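Local coordinates for STIL N-terminal domain-containing protein (Trichoplax adhaerens, PDB 5OI9) that probably takes part in centriole assembly, a process in which STIL proteins bind CEP85 and help to activate the kinase PLK4, at residues Q147-N152 against V190-L195; I139-D144 against S167-A172; L50-A55 against Y174-D179; K46-A51 against D329-E334. All blocks are in the same frame, centred on the assembly; numbering follows the deposited sequence.

Interaction 1 (Q147-N152 against V190-L195); sequences QTLTKN and VVPSAL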
loop_
_atom_site.group_PDB
_atom_site.type_symbol
_atom_site.label_atom_id
_atom_site.label_comp_id
_atom_site.label_asym_id
_atom_site.label_seq_id
_atom_site.Cartn_x
_atom_site.Cartn_y
_atom_site.Cartn_z
ATOM N N GLN A 147 11.404 -0.413 -8.124
ATOM C CA GLN A 147 11.171 -0.788 -9.515
ATOM C C GLN A 147 10.123 -1.889 -9.613
ATOM O O GLN A 147 9.211 -1.820 -10.448
ATOM C CB GLN A 147 12.481 -1.229 -10.169
ATOM C CG GLN A 147 13.505 -0.113 -10.304
ATOM C CD GLN A 147 13.024 1.008 -11.202
ATOM O OE1 GLN A 147 12.325 0.772 -12.186
ATOM N NE2 GLN A 147 13.388 2.237 -10.862
ATOM N N THR A 148 10.231 -2.909 -8.758
ATOM C CA THR A 148 9.213 -3.954 -8.717
ATOM C C THR A 148 7.852 -3.380 -8.340
ATOM O O THR A 148 6.825 -3.772 -8.909
ATOM C CB THR A 148 9.627 -5.054 -7.735
ATOM O OG1 THR A 148 10.801 -5.713 -8.224
ATOM C CG2 THR A 148 8.512 -6.076 -7.562
ATOM N N LEU A 149 7.824 -2.433 -7.398
ATOM C CA LEU A 149 6.559 -1.834 -6.990
ATOM C C LEU A 149 5.902 -1.090 -8.149
ATOM O O LEU A 149 4.707 -1.261 -8.410
ATOM C CB LEU A 149 6.779 -0.902 -5.793
ATOM C CG LEU A 149 5.567 -0.312 -5.057
ATOM C CD1 LEU A 149 5.945 0.057 -3.632
ATOM C CD2 LEU A 149 5.000 0.915 -5.770
ATOM N N THR A 150 6.665 -0.250 -8.852
ATOM C CA THR A 150 6.074 0.530 -9.937
ATOM C C THR A 150 5.741 -0.332 -11.147
ATOM O O THR A 150 4.819 -0.000 -11.902
ATOM C CB THR A 150 7.002 1.671 -10.355
ATOM O OG1 THR A 150 8.274 1.144 -10.743
ATOM C CG2 THR A 150 7.184 2.656 -9.219
ATOM N N LYS A 151 6.477 -1.425 -11.359
ATOM C CA LYS A 151 6.141 -2.330 -12.452
ATOM C C LYS A 151 4.782 -2.981 -12.222
ATOM O O LYS A 151 4.013 -3.183 -13.170
ATOM C CB LYS A 151 7.233 -3.390 -12.615
ATOM C CG LYS A 151 7.014 -4.362 -13.770
ATOM C CD LYS A 151 8.167 -5.352 -13.866
ATOM C CE LYS A 151 7.915 -6.426 -14.916
ATOM N NZ LYS A 151 7.823 -5.861 -16.291
ATOM N N ASN A 152 4.463 -3.306 -10.966
ATOM C CA ASN A 152 3.142 -3.844 -10.667
ATOM C C ASN A 152 2.060 -2.791 -10.868
ATOM O O ASN A 152 0.979 -3.098 -11.378
ATOM C CB ASN A 152 3.093 -4.390 -9.240
ATOM C CG ASN A 152 1.701 -4.861 -8.849
ATOM O OD1 ASN A 152 1.212 -5.873 -9.350
ATOM N ND2 ASN A 152 1.054 -4.123 -7.953
ATOM N N VAL A 190 9.672 1.011 1.068
ATOM C CA VAL A 190 9.707 2.018 0.015
ATOM C C VAL A 190 8.274 2.368 -0.357
ATOM O O VAL A 190 7.418 1.484 -0.473
ATOM C CB VAL A 190 10.498 1.549 -1.229
ATOM C CG1 VAL A 190 11.973 1.418 -0.903
ATOM C CG2 VAL A 190 9.956 0.232 -1.754
ATOM N N VAL A 191 8.008 3.659 -0.509
ATOM C CA VAL A 191 6.688 4.160 -0.889
ATOM C C VAL A 191 6.875 5.208 -1.979
ATOM O O VAL A 191 7.814 6.014 -1.893
ATOM C CB VAL A 191 5.945 4.743 0.325
ATOM C CG1 VAL A 191 4.639 5.397 -0.102
ATOM C CG2 VAL A 191 5.685 3.660 1.361
ATOM N N PRO A 192 6.037 5.235 -3.017
ATOM C CA PRO A 192 6.127 6.327 -3.990
ATOM C C PRO A 192 5.913 7.662 -3.298
ATOM O O PRO A 192 5.049 7.802 -2.428
ATOM C CB PRO A 192 5.001 6.016 -4.982
ATOM C CG PRO A 192 4.768 4.558 -4.848
ATOM C CD PRO A 192 5.045 4.223 -3.414
ATOM N N SER A 193 6.729 8.642 -3.670
ATOM C CA SER A 193 6.674 9.942 -3.022
ATOM C C SER A 193 5.666 10.889 -3.657
ATOM O O SER A 193 5.334 11.902 -3.043
ATOM C CB SER A 193 8.058 10.596 -3.033
ATOM O OG SER A 193 8.498 10.820 -4.357
ATOM N N ALA A 194 5.154 10.572 -4.844
ATOM C CA ALA A 194 4.320 11.504 -5.598
ATOM C C ALA A 194 3.183 12.072 -4.755
ATOM O O ALA A 194 2.410 11.330 -4.142
ATOM C CB ALA A 194 3.753 10.804 -6.834
ATOM N N LEU A 195 3.095 13.402 -4.722
ATOM C CA LEU A 195 1.970 14.099 -4.113
ATOM C C LEU A 195 0.905 14.371 -5.167
ATOM O O LEU A 195 1.211 14.881 -6.250
ATOM C CB LEU A 195 2.415 15.420 -3.486
ATOM C CG LEU A 195 3.339 15.413 -2.268
ATOM C CD1 LEU A 195 3.541 16.833 -1.759
ATOM C CD2 LEU A 195 2.784 14.520 -1.170
#
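Val190 is the first residue of its segment to meet Leu149, where helix 139-155 packs on a face of the large mixed sheet at the end of strand 180-192. This is apolar helix-on-sheet packing inside the STIL N-terminal domain. The Val190 side chain is directed at the helix, and its CG2 lies 4.4 Å from Leu149 CD1. That leucine methyl comes closer still to the strand backbone, 3.8 Å from Val190 O, in a van der Waals contact. Val190 also touches Tyr142 and Ala145 of the same helix, and Phe322 and Tyr324 of strand 322-334.

At Val191 the alternation of the strand turns the side chain away from the helix, although its CA is the nearest to that of Leu149, at 8.6 Å.

Pro192 comes back to the helix side. The outer corner of its pyrrolidine meets the end of Leu149, with Pro192 CG 3.8 Å from Leu149 CD2. With CG anti to the backbone N (chi1 -171°) the leucine extends to the strand, and chi2 (156°) splits its methyls, CD1 to Val190 and CD2 to Pro192. Phe146 and Met277 touch the same proline, placing it between helices 139-155 and 270-281. Past it the chain leaves Leu149 behind, and Ala194 O takes a hydrogen bond from Trp273 NE1.

Interaction 2 (I139-D144 against S167-A172); sequences ISEYYD and SLKIHA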
loop_
_atom_site.group_PDB
_atom_site.type_symbol
_atom_site.label_atom_id
_atom_site.label_comp_id
_atom_site.label_asym_id
_atom_site.label_seq_id
_atom_site.Cartn_x
_atom_site.Cartn_y
_atom_site.Cartn_z
ATOM N N ILE A 139 20.772 1.546 -0.659
ATOM C CA ILE A 139 19.881 2.217 -1.599
ATOM C C ILE A 139 19.652 1.358 -2.838
ATOM O O ILE A 139 18.594 1.448 -3.478
ATOM C CB ILE A 139 20.434 3.614 -1.950
ATOM C CG1 ILE A 139 19.435 4.384 -2.816
ATOM C CG2 ILE A 139 21.784 3.506 -2.636
ATOM C CD1 ILE A 139 18.089 4.589 -2.152
ATOM N N SER A 140 20.612 0.495 -3.186
ATOM C CA SER A 140 20.406 -0.420 -4.306
ATOM C C SER A 140 19.272 -1.395 -4.013
ATOM O O SER A 140 18.486 -1.732 -4.907
ATOM C CB SER A 140 21.695 -1.179 -4.617
ATOM O OG SER A 140 22.023 -2.079 -3.572
ATOM N N GLU A 141 19.172 -1.858 -2.767
ATOM C CA GLU A 141 18.080 -2.751 -2.394
ATOM C C GLU A 141 16.742 -2.019 -2.412
ATOM O O GLU A 141 15.737 -2.564 -2.883
ATOM C CB GLU A 141 18.355 -3.357 -1.017
ATOM C CG GLU A 141 17.441 -4.508 -0.633
ATOM C CD GLU A 141 17.857 -5.167 0.670
ATOM O OE1 GLU A 141 18.966 -4.864 1.164
ATOM O OE2 GLU A 141 17.074 -5.984 1.204
ATOM N N TYR A 142 16.712 -0.783 -1.906
ATOM C CA TYR A 142 15.491 0.014 -1.979
ATOM C C TYR A 142 15.100 0.285 -3.425
ATOM O O TYR A 142 13.914 0.244 -3.775
ATOM C CB TYR A 142 15.674 1.336 -1.234
ATOM C CG TYR A 142 15.795 1.235 0.273
ATOM C CD1 TYR A 142 14.727 0.806 1.053
ATOM C CD2 TYR A 142 16.964 1.612 0.919
ATOM C CE1 TYR A 142 14.827 0.735 2.429
ATOM C CE2 TYR A 142 17.076 1.542 2.298
ATOM C CZ TYR A 142 16.002 1.105 3.046
ATOM O OH TYR A 142 16.108 1.033 4.415
ATOM N N TYR A 143 16.088 0.576 -4.277
ATOM C CA TYR A 143 15.809 0.907 -5.670
ATOM C C TYR A 143 15.173 -0.268 -6.400
ATOM O O TYR A 143 14.187 -0.102 -7.127
ATOM C CB TYR A 143 17.101 1.342 -6.369
ATOM C CG TYR A 143 16.978 1.489 -7.869
ATOM C CD1 TYR A 143 16.490 2.660 -8.435
ATOM C CD2 TYR A 143 17.358 0.458 -8.722
ATOM C CE1 TYR A 143 16.379 2.800 -9.804
ATOM C CE2 TYR A 143 17.247 0.587 -10.092
ATOM C CZ TYR A 143 16.757 1.761 -10.628
ATOM O OH TYR A 143 16.646 1.895 -11.994
ATOM N N ASP A 144 15.730 -1.468 -6.222
ATOM C CA ASP A 144 15.171 -2.638 -6.889
ATOM C C ASP A 144 13.763 -2.938 -6.393
ATOM O O ASP A 144 12.899 -3.347 -7.177
ATOM C CB ASP A 144 16.090 -3.843 -6.690
ATOM C CG ASP A 144 17.391 -3.713 -7.461
ATOM O OD1 ASP A 144 17.364 -3.155 -8.579
ATOM O OD2 ASP A 144 18.439 -4.163 -6.952
ATOM N N SER A 167 6.226 -1.363 -0.380
ATOM C CA SER A 167 6.993 -2.602 -0.420
ATOM C C SER A 167 7.822 -2.682 0.852
ATOM O O SER A 167 8.692 -1.836 1.082
ATOM C CB SER A 167 7.887 -2.671 -1.660
ATOM O OG SER A 167 8.651 -3.863 -1.661
ATOM N N LEU A 168 7.551 -3.694 1.667
ATOM C CA LEU A 168 8.129 -3.830 2.996
ATOM C C LEU A 168 8.961 -5.102 3.060
ATOM O O LEU A 168 8.523 -6.156 2.590
ATOM C CB LEU A 168 7.020 -3.856 4.054
ATOM C CG LEU A 168 7.397 -3.917 5.532
ATOM C CD1 LEU A 168 8.024 -2.605 5.983
ATOM C CD2 LEU A 168 6.168 -4.244 6.367
ATOM N N LYS A 169 10.159 -5.000 3.637
ATOM C CA LYS A 169 11.063 -6.133 3.780
ATOM C C LYS A 169 11.630 -6.137 5.192
ATOM O O LYS A 169 11.684 -5.102 5.859
ATOM C CB LYS A 169 12.206 -6.084 2.753
ATOM C CG LYS A 169 11.744 -6.030 1.307
ATOM C CD LYS A 169 12.901 -5.737 0.366
ATOM C CE LYS A 169 13.879 -6.899 0.307
ATOM N NZ LYS A 169 13.265 -8.103 -0.319
ATOM N N ILE A 170 12.056 -7.317 5.645
ATOM C CA ILE A 170 12.625 -7.478 6.979
ATOM C C ILE A 170 13.900 -8.305 6.883
ATOM O O ILE A 170 13.923 -9.351 6.227
ATOM C CB ILE A 170 11.630 -8.135 7.956
ATOM C CG1 ILE A 170 10.438 -7.210 8.200
ATOM C CG2 ILE A 170 12.312 -8.458 9.280
ATOM C CD1 ILE A 170 9.421 -7.768 9.162
ATOM N N HIS A 171 14.961 -7.824 7.529
ATOM C CA HIS A 171 16.189 -8.581 7.746
ATOM C C HIS A 171 16.284 -8.936 9.223
ATOM O O HIS A 171 16.157 -8.057 10.085
ATOM C CB HIS A 171 17.427 -7.782 7.328
ATOM C CG HIS A 171 17.470 -7.436 5.872
ATOM N ND1 HIS A 171 18.240 -6.406 5.378
ATOM C CD2 HIS A 171 16.848 -7.986 4.803
ATOM C CE1 HIS A 171 18.087 -6.333 4.068
ATOM N NE2 HIS A 171 17.248 -7.282 3.694
ATOM N N ALA A 172 16.505 -10.215 9.518
ATOM C CA ALA A 172 16.592 -10.686 10.896
ATOM C C ALA A 172 17.906 -11.424 11.092
ATOM O O ALA A 172 18.184 -12.402 10.395
ATOM C CB ALA A 172 15.407 -11.591 11.246
#
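Glu141, near the start of helix 139-155, faces Lys169 and His171 across a wide backbone gap, its CA 11.8 Å from His171 CA, while the two strand residues project toward the helix from alternate positions of the extended segment 167-172. The gap is bridged by the side chains of Glu141, Lys169 and His171. Glu141 has CG anti to its own N (chi1 -168°) and stays extended beyond it, which carries the carboxylate straight out from the helix. His171 approaches from the opposite direction, and the two groups meet at the imidazole edge, with the planes of carboxylate and ring 31° apart.

His171 NE2 donates to Glu141 OE2 over 2.8 Å, but the bond is weak: the angle at the hydrogen is 123°. The oxygen has slipped along the edge toward the next ring carbon and sits 3.1 Å from His171 CE1. Glu141 OE1 follows on that side, 3.4 Å from the same carbon. Lys169, bent in the outer half of its chain, lays CE 3.4 Å from Glu141 OE2, yet its NZ stays 4.6 Å from that oxygen, too far for a salt bridge.

On the ring's other nitrogen, ND1 makes a weak hydrogen bond with Ser135 O, and Phe137 stacks on the imidazole. The contact lies at the surface, joining the start of the helix to strand 167-176 of the large sheet. With acceptors near both ring nitrogens and a carboxylate beside it, His171 may be biased toward its protonated form, while Lys169 would add a more distant favourable charge to Glu141.

Interaction 3 (L50-A55 against Y174-D179); sequences LAQRSA and YYVDSD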
loop_
_atom_site.group_PDB
_atom_site.type_symbol
_atom_site.label_atom_id
_atom_site.label_comp_id
_atom_site.label_asym_id
_atom_site.label_seq_id
_atom_site.Cartn_x
_atom_site.Cartn_y
_atom_site.Cartn_z
ATOM N N LEU A 50 8.540 -18.667 15.372
ATOM C CA LEU A 50 8.396 -19.684 14.335
ATOM C C LEU A 50 9.415 -19.483 13.220
ATOM O O LEU A 50 9.985 -20.455 12.711
ATOM C CB LEU A 50 6.977 -19.663 13.768
ATOM C CG LEU A 50 5.831 -20.047 14.704
ATOM C CD1 LEU A 50 4.497 -19.805 14.020
ATOM C CD2 LEU A 50 5.954 -21.497 15.139
ATOM N N ALA A 51 9.654 -18.230 12.826
ATOM C CA ALA A 51 10.644 -17.952 11.791
ATOM C C ALA A 51 12.033 -18.396 12.230
ATOM O O ALA A 51 12.761 -19.047 11.471
ATOM C CB ALA A 51 10.641 -16.463 11.444
ATOM N N GLN A 52 12.419 -18.049 13.459
ATOM C CA GLN A 52 13.733 -18.446 13.953
ATOM C C GLN A 52 13.816 -19.955 14.136
ATOM O O GLN A 52 14.854 -20.564 13.852
ATOM C CB GLN A 52 14.041 -17.719 15.264
ATOM C CG GLN A 52 15.470 -17.884 15.761
ATOM C CD GLN A 52 15.706 -19.214 16.452
ATOM O OE1 GLN A 52 14.822 -19.742 17.125
ATOM N NE2 GLN A 52 16.896 -19.770 16.275
ATOM N N ARG A 53 12.734 -20.574 14.614
ATOM C CA ARG A 53 12.720 -22.024 14.791
ATOM C C ARG A 53 12.945 -22.736 13.464
ATOM O O ARG A 53 13.792 -23.631 13.361
ATOM C CB ARG A 53 11.397 -22.459 15.423
ATOM C CG ARG A 53 11.271 -23.956 15.654
ATOM C CD ARG A 53 9.932 -24.311 16.286
ATOM N NE ARG A 53 8.804 -23.953 15.430
ATOM C CZ ARG A 53 8.282 -24.756 14.506
ATOM N NH1 ARG A 53 8.785 -25.968 14.315
ATOM N NH2 ARG A 53 7.257 -24.344 13.771
ATOM N N SER A 54 12.199 -22.339 12.429
ATOM C CA SER A 54 12.365 -22.952 11.116
ATOM C C SER A 54 13.758 -22.695 10.560
ATOM O O SER A 54 14.372 -23.586 9.961
ATOM C CB SER A 54 11.299 -22.424 10.158
ATOM O OG SER A 54 10.005 -22.569 10.717
ATOM N N ALA A 55 14.278 -21.483 10.759
ATOM C CA ALA A 55 15.598 -21.146 10.237
ATOM C C ALA A 55 16.690 -21.956 10.922
ATOM O O ALA A 55 17.638 -22.409 10.267
ATOM C CB ALA A 55 15.860 -19.648 10.405
ATOM N N TYR A 174 19.853 -13.573 13.945
ATOM C CA TYR A 174 19.527 -14.269 15.179
ATOM C C TYR A 174 20.737 -15.023 15.715
ATOM O O TYR A 174 21.703 -15.297 14.997
ATOM C CB TYR A 174 18.352 -15.241 14.990
ATOM C CG TYR A 174 18.659 -16.447 14.127
ATOM C CD1 TYR A 174 18.678 -16.345 12.743
ATOM C CD2 TYR A 174 18.913 -17.690 14.696
ATOM C CE1 TYR A 174 18.949 -17.441 11.950
ATOM C CE2 TYR A 174 19.186 -18.793 13.908
ATOM C CZ TYR A 174 19.202 -18.662 12.536
ATOM O OH TYR A 174 19.473 -19.757 11.747
ATOM N N TYR A 175 20.663 -15.354 17.002
ATOM C CA TYR A 175 21.698 -16.125 17.670
ATOM C C TYR A 175 21.050 -16.957 18.765
ATOM O O TYR A 175 20.132 -16.492 19.446
ATOM C CB TYR A 175 22.782 -15.218 18.261
ATOM C CG TYR A 175 24.005 -15.964 18.745
ATOM C CD1 TYR A 175 24.990 -16.373 17.854
ATOM C CD2 TYR A 175 24.180 -16.256 20.092
ATOM C CE1 TYR A 175 26.111 -17.054 18.287
ATOM C CE2 TYR A 175 25.301 -16.938 20.537
ATOM C CZ TYR A 175 26.261 -17.334 19.628
ATOM O OH TYR A 175 27.378 -18.011 20.062
ATOM N N VAL A 176 21.525 -18.190 18.919
ATOM C CA VAL A 176 21.049 -19.100 19.953
ATOM C C VAL A 176 22.228 -19.470 20.839
ATOM O O VAL A 176 23.274 -19.901 20.341
ATOM C CB VAL A 176 20.404 -20.365 19.356
ATOM C CG1 VAL A 176 19.993 -21.324 20.464
ATOM C CG2 VAL A 176 19.212 -20.001 18.506
ATOM N N ASP A 177 22.065 -19.283 22.148
ATOM C CA ASP A 177 23.003 -19.821 23.123
ATOM C C ASP A 177 22.230 -20.642 24.146
ATOM O O ASP A 177 21.046 -20.925 23.945
ATOM C CB ASP A 177 23.804 -18.704 23.799
ATOM C CG ASP A 177 22.929 -17.573 24.296
ATOM O OD1 ASP A 177 22.024 -17.830 25.118
ATOM O OD2 ASP A 177 23.152 -16.421 23.867
ATOM N N SER A 178 22.881 -21.021 25.247
ATOM C CA SER A 178 22.225 -21.883 26.226
ATOM C C SER A 178 21.059 -21.183 26.915
ATOM O O SER A 178 20.127 -21.848 27.378
ATOM C CB SER A 178 23.238 -22.363 27.264
ATOM O OG SER A 178 24.312 -23.052 26.648
ATOM N N ASP A 179 21.086 -19.852 26.984
ATOM C CA ASP A 179 20.121 -19.106 27.784
ATOM C C ASP A 179 18.915 -18.628 26.986
ATOM O O ASP A 179 17.778 -18.756 27.453
ATOM C CB ASP A 179 20.797 -17.895 28.432
ATOM C CG ASP A 179 21.933 -18.283 29.349
ATOM O OD1 ASP A 179 21.870 -19.382 29.935
ATOM O OD2 ASP A 179 22.888 -17.490 29.486
#
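Gln52 lies across Tyr174, the two side chains meeting at about a right angle with amide and ring planes 63° apart. Gln52 CG is 3.6 Å from Tyr174 CD2, and Gln52 NE2 reaches the same ring carbon at 3.3 Å, an oblique approach. A bend at chi2 (-79°) turns the amide toward the strand, and there NE2 also presses against Val176 CG2 at 3.2 Å, close for a nitrogen and a methyl group. One turn further along the helix, Ala55 CB takes the far end of the phenol, 4.1 Å from Tyr174 CZ. The hydroxyl hangs near the helix backbone, with Tyr174 OH 3.5 Å from Ala55 O, and no hydrogen bond is made there.

Tyr174 and Val176 sit on the same side of strand 167-176, two residues apart, so both face helix 45-61. This helix lies over the large mixed sheet, and the axes of helix segment 50-55 and strand segment 174-176, 10.1 Å apart at their closest, make an angle of 68°. Ile183 of the next strand touches both Gln52 and Tyr174, while Phe71 of strand 69-79 meets Ala55.

Beyond Val176 the strand enters the tight connection of a beta hairpin with strand 180-192. An Asx turn lies in it: Asp177 OD1 accepts from Asp179 N at 2.9 Å and also from Glu180 N. On the helix, Leu50 O is gripped twice, by Ser54 N and by Ser54 OG, the latter at 2.9 Å, from opposite faces of its carbonyl plane.

Interaction 4 (K46-A51 against D329-E334); sequences KCLRLA and DDIFME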
loop_
_atom_site.group_PDB
_atom_site.type_symbol
_atom_site.label_atom_id
_atom_site.label_comp_id
_atom_site.label_asym_id
_atom_site.label_seq_id
_atom_site.Cartn_x
_atom_site.Cartn_y
_atom_site.Cartn_z
ATOM N N LYS A 46 5.432 -14.493 18.441
ATOM C CA LYS A 46 5.178 -15.873 18.038
ATOM C C LYS A 46 5.626 -16.138 16.605
ATOM O O LYS A 46 6.221 -17.184 16.322
ATOM C CB LYS A 46 3.693 -16.198 18.198
ATOM C CG LYS A 46 3.366 -17.677 18.081
ATOM C CD LYS A 46 1.896 -17.881 17.765
ATOM C CE LYS A 46 1.019 -17.054 18.693
ATOM N NZ LYS A 46 -0.388 -16.978 18.205
ATOM N N CYS A 47 5.339 -15.218 15.679
ATOM C CA CYS A 47 5.738 -15.475 14.298
ATOM C C CYS A 47 7.243 -15.321 14.124
ATOM O O CYS A 47 7.848 -16.044 13.326
ATOM C CB CYS A 47 4.952 -14.585 13.321
ATOM S SG CYS A 47 5.417 -12.835 13.190
ATOM N N LEU A 48 7.872 -14.420 14.884
ATOM C CA LEU A 48 9.333 -14.369 14.907
ATOM C C LEU A 48 9.920 -15.651 15.485
ATOM O O LEU A 48 10.948 -16.142 15.004
ATOM C CB LEU A 48 9.811 -13.158 15.710
ATOM C CG LEU A 48 9.584 -11.775 15.096
ATOM C CD1 LEU A 48 9.968 -10.686 16.086
ATOM C CD2 LEU A 48 10.368 -11.625 13.800
ATOM N N ARG A 49 9.284 -16.205 16.522
ATOM C CA ARG A 49 9.773 -17.452 17.103
ATOM C C ARG A 49 9.653 -18.604 16.111
ATOM O O ARG A 49 10.563 -19.434 16.002
ATOM C CB ARG A 49 9.015 -17.767 18.393
ATOM C CG ARG A 49 9.497 -19.030 19.098
ATOM C CD ARG A 49 8.679 -19.333 20.346
ATOM N NE ARG A 49 8.883 -18.339 21.396
ATOM C CZ ARG A 49 9.845 -18.407 22.312
ATOM N NH1 ARG A 49 10.695 -19.423 22.310
ATOM N NH2 ARG A 49 9.956 -17.457 23.231
ATOM N N LEU A 50 8.540 -18.667 15.372
ATOM C CA LEU A 50 8.396 -19.684 14.335
ATOM C C LEU A 50 9.415 -19.483 13.220
ATOM O O LEU A 50 9.985 -20.455 12.711
ATOM C CB LEU A 50 6.977 -19.663 13.768
ATOM C CG LEU A 50 5.831 -20.047 14.704
ATOM C CD1 LEU A 50 4.497 -19.805 14.020
ATOM C CD2 LEU A 50 5.954 -21.497 15.139
ATOM N N ALA A 51 9.654 -18.230 12.826
ATOM C CA ALA A 51 10.644 -17.952 11.791
ATOM C C ALA A 51 12.033 -18.396 12.230
ATOM O O ALA A 51 12.761 -19.047 11.471
ATOM C CB ALA A 51 10.641 -16.463 11.444
ATOM N N ASP A 329 15.267 -3.013 15.958
ATOM C CA ASP A 329 15.222 -3.195 17.398
ATOM C C ASP A 329 15.594 -4.638 17.701
ATOM O O ASP A 329 15.435 -5.525 16.858
ATOM C CB ASP A 329 13.838 -2.847 17.960
ATOM C CG ASP A 329 13.843 -2.667 19.467
ATOM O OD1 ASP A 329 14.872 -2.967 20.108
ATOM O OD2 ASP A 329 12.811 -2.213 20.009
ATOM N N ASP A 330 16.112 -4.857 18.904
ATOM C CA ASP A 330 16.441 -6.197 19.358
ATOM C C ASP A 330 15.278 -6.786 20.145
ATOM O O ASP A 330 14.520 -6.069 20.803
ATOM C CB ASP A 330 17.695 -6.186 20.233
ATOM C CG ASP A 330 18.927 -5.722 19.485
ATOM O OD1 ASP A 330 19.070 -6.059 18.292
ATOM O OD2 ASP A 330 19.762 -5.022 20.098
ATOM N N ILE A 331 15.140 -8.105 20.061
ATOM C CA ILE A 331 14.231 -8.857 20.914
ATOM C C ILE A 331 15.006 -10.024 21.511
ATOM O O ILE A 331 15.859 -10.623 20.846
ATOM C CB ILE A 331 12.981 -9.345 20.148
ATOM C CG1 ILE A 331 11.991 -10.013 21.105
ATOM C CG2 ILE A 331 13.359 -10.292 19.018
ATOM C CD1 ILE A 331 10.720 -10.491 20.435
ATOM N N PHE A 332 14.736 -10.322 22.777
ATOM C CA PHE A 332 15.382 -11.421 23.481
ATOM C C PHE A 332 14.306 -12.393 23.939
ATOM O O PHE A 332 13.377 -12.004 24.652
ATOM C CB PHE A 332 16.208 -10.906 24.661
ATOM C CG PHE A 332 17.289 -9.943 24.259
ATOM C CD1 PHE A 332 18.543 -10.402 23.892
ATOM C CD2 PHE A 332 17.046 -8.579 24.231
ATOM C CE1 PHE A 332 19.536 -9.520 23.513
ATOM C CE2 PHE A 332 18.035 -7.692 23.853
ATOM C CZ PHE A 332 19.281 -8.163 23.494
HETATM N N MSE A 333 14.424 -13.644 23.512
HETATM C CA MSE A 333 13.401 -14.638 23.786
HETATM C C MSE A 333 13.919 -15.792 24.622
HETATM O O MSE A 333 15.007 -16.311 24.372
HETATM C CB MSE A 333 12.835 -15.198 22.482
HETATM C CG MSE A 333 12.308 -14.167 21.519
HETATM SE SE MSE A 333 11.359 -15.064 20.086
HETATM C CE MSE A 333 12.827 -16.051 19.291
ATOM N N GLU A 334 13.121 -16.203 25.602
ATOM C CA GLU A 334 13.416 -17.424 26.333
ATOM C C GLU A 334 13.331 -18.625 25.399
ATOM O O GLU A 334 12.579 -18.628 24.420
ATOM C CB GLU A 334 12.442 -17.598 27.501
ATOM C CG GLU A 334 12.545 -16.520 28.565
ATOM C CD GLU A 334 13.771 -16.687 29.440
ATOM O OE1 GLU A 334 14.191 -17.842 29.657
ATOM O OE2 GLU A 334 14.314 -15.663 29.908
#
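Arg49 and Met333, the latter present as selenomethionine, run alongside each other, pointing opposite ways, where helix 45-61 crosses strand 322-334, an alpha-on-beta packing over the large mixed sheet with the segment axes at 76°. The selenium lies over one face of the guanidinium, 4.0 Å above its plane and displaced toward the rim. Met333 SE also packs on the root of the arginine, 4.0 Å from Arg49 CB, while Met333 CB comes within 3.7 Å of Arg49 NH2.

The guanidinium's edge does different work. A bend at chi3 (-68°) turns the end of Arg49 to the backbone of Glu334, and both terminal nitrogens close end-on upon one atom, Glu334 O. Arg49 NH1 hydrogen-bonds Glu334 O at 2.9 Å, nearly along the C=O axis, and Arg49 NH2 does so at 3.1 Å, on a lone pair in the carbonyl plane. Glu334 O is itself almost in the guanidinium plane, and this double grip, together with the salt bridge from Arg49 NE to Glu45 OE2, one turn earlier in the helix, holds the group's rotation.

Toward the start of the strand segment the contact turns apolar, Leu48 CD1 resting 4.4 Å from Ile331 CD1.

Overall arrangement
All four contacts set a helix on the same large mixed sheet. Interactions 1 and 2 use helix 139-155, with centres 13 Å apart, and they touch directly: Val190 N is 3.0 Å from Ser167 O, probably a hydrogen bond between paired strands, and Val190 CG1 packs on Tyr142 CD1 at 3.4 Å. Interactions 3 and 4 lie on overlapping parts of helix 45-61, their centres 8 Å apart, where they share Leu50 and Ala51. Strand 167-176 connects the two groups, running from interaction 2 to interaction 3 over about 23 Å between centres. Interactions 1 and 3 are the most distant pair, about 34 Å between centres.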